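Local coordinates for 165aa long hypothetical protein (Pyrococcus horikoshii, PDB 2DC4) that is of unknown function but forms a dimer and belongs to the CYTH family of barrel proteins, whose members commonly act on triphosphate compounds, at residues W141-A144 / R145-L149. Numbering follows the deposited sequence.
Sequences WDVA and RRLGL
D142 and R145 form a salt bridge on the outer side of helix 133-146, OD1 of the aspartate standing 2.6 Å from NH2 of the arginine. Only OD1 comes up to the guanidinium, and with the planes 81° apart the bridge is not bidentate. A bend at chi3 (-63°) swings the R145 chain back along the helix, laying its guanidinium over the W141 carbonyl and bringing NH1 within 3.6 Å of W141 CB. A water in the guanidinium plane accepts from NH1 at 3.1 Å and donates weakly to D142 OD1.

Among the backbone bonds, R145 N to W141 O is nearly straight (169°), while L147 N to V143 O is weak. The helix ends in a Schellman motif: G148, with positive phi, turns the chain out, and the motif's two bonds run from G148 N to R145 O and from L149 N to A144 O, the latter 3.0 Å. L147 N also donates to A144 O, at 2.9 Å, from above the opposite face of its carbonyl plane.

A144 CB meets L149 CB at 4.2 Å, and V143 CG1 touches L147 CD1. V143 packs on V110 and F112 of strand 110-117, A144 on I126 of strand 121-128, and L147 lies between these barrel strands and I14 and I18 of helix 11-21.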
loop_
_atom_site.group_PDB
_atom_site.type_symbol
_atom_site.label_atom_id
_atom_site.label_comp_id
_atom_site.label_asym_id
_atom_site.label_seq_id
_atom_site.Cartn_x
_atom_site.Cartn_y
_atom_site.Cartn_z
ATOM N N TRP A 141 8.670 31.499 8.768
ATOM C CA TRP A 141 8.208 32.714 9.428
ATOM C C TRP A 141 8.447 33.999 8.635
ATOM O O TRP A 141 7.660 34.937 8.733
ATOM C CB TRP A 141 8.779 32.796 10.847
ATOM C CG TRP A 141 7.957 31.954 11.772
ATOM C CD1 TRP A 141 8.252 30.701 12.233
ATOM C CD2 TRP A 141 6.629 32.244 12.222
ATOM N NE1 TRP A 141 7.182 30.191 12.934
ATOM C CE2 TRP A 141 6.175 31.119 12.942
ATOM C CE3 TRP A 141 5.779 33.348 12.078
ATOM C CZ2 TRP A 141 4.901 31.064 13.521
ATOM C CZ3 TRP A 141 4.509 33.293 12.654
ATOM C CH2 TRP A 141 4.088 32.156 13.366
ATOM N N ASP A 142 9.506 34.051 7.829
ATOM C CA ASP A 142 9.733 35.243 7.018
ATOM C C ASP A 142 8.600 35.336 5.995
ATOM O O ASP A 142 8.093 36.422 5.697
ATOM C CB ASP A 142 11.079 35.171 6.288
ATOM C CG ASP A 142 12.248 35.506 7.191
ATOM O OD1 ASP A 142 12.081 36.361 8.086
ATOM O OD2 ASP A 142 13.337 34.927 6.994
ATOM N N VAL A 143 8.208 34.183 5.456
ATOM C CA VAL A 143 7.124 34.124 4.484
ATOM C C VAL A 143 5.794 34.455 5.167
ATOM O O VAL A 143 4.994 35.223 4.642
ATOM C CB VAL A 143 7.013 32.715 3.850
ATOM C CG1 VAL A 143 5.808 32.652 2.918
ATOM C CG2 VAL A 143 8.288 32.386 3.104
ATOM N N ALA A 144 5.566 33.880 6.341
ATOM C CA ALA A 144 4.322 34.122 7.067
ATOM C C ALA A 144 4.107 35.615 7.328
ATOM O O ALA A 144 3.021 36.143 7.089
ATOM C CB ALA A 144 4.328 33.358 8.389
ATOM N N ARG A 145 5.140 36.285 7.827
ATOM C CA ARG A 145 5.039 37.715 8.116
ATOM C C ARG A 145 4.802 38.530 6.850
ATOM O O ARG A 145 4.130 39.569 6.872
ATOM C CB ARG A 145 6.304 38.195 8.835
ATOM C CG ARG A 145 6.548 37.479 10.167
ATOM C CD ARG A 145 7.506 38.254 11.068
ATOM N NE ARG A 145 8.847 38.397 10.502
ATOM C CZ ARG A 145 9.805 37.479 10.578
ATOM N NH1 ARG A 145 9.591 36.330 11.207
ATOM N NH2 ARG A 145 10.983 37.707 10.017
ATOM N N ARG A 146 5.350 38.069 5.735
ATOM C CA ARG A 146 5.144 38.784 4.490
ATOM C C ARG A 146 3.679 38.662 4.078
ATOM O O ARG A 146 3.163 39.491 3.329
ATOM C CB ARG A 146 6.057 38.234 3.398
ATOM C CG ARG A 146 5.977 39.038 2.123
ATOM C CD ARG A 146 7.219 38.851 1.299
ATOM N NE ARG A 146 7.143 39.584 0.040
ATOM C CZ ARG A 146 8.114 39.577 -0.863
ATOM N NH1 ARG A 146 9.216 38.879 -0.627
ATOM N NH2 ARG A 146 7.987 40.261 -1.994
ATOM N N LEU A 147 3.013 37.624 4.577
ATOM C CA LEU A 147 1.603 37.409 4.285
ATOM C C LEU A 147 0.730 38.046 5.366
ATOM O O LEU A 147 -0.490 37.924 5.334
ATOM C CB LEU A 147 1.291 35.908 4.196
ATOM C CG LEU A 147 1.934 35.154 3.022
ATOM C CD1 LEU A 147 1.729 33.656 3.221
ATOM C CD2 LEU A 147 1.317 35.603 1.700
ATOM N N GLY A 148 1.362 38.712 6.327
ATOM C CA GLY A 148 0.605 39.360 7.385
ATOM C C GLY A 148 0.125 38.437 8.488
ATOM O O GLY A 148 -0.767 38.790 9.259
ATOM N N LEU A 149 0.709 37.247 8.570
ATOM C CA LEU A 149 0.326 36.298 9.601
ATOM C C LEU A 149 1.212 36.503 10.825
ATOM O O LEU A 149 2.340 36.981 10.706
ATOM C CB LEU A 149 0.477 34.874 9.065
ATOM C CG LEU A 149 -0.448 34.584 7.878
ATOM C CD1 LEU A 149 -0.056 33.282 7.206
ATOM C CD2 LEU A 149 -1.891 34.519 8.368
HETATM O O HOH W 1 12.000 34.476 10.433
#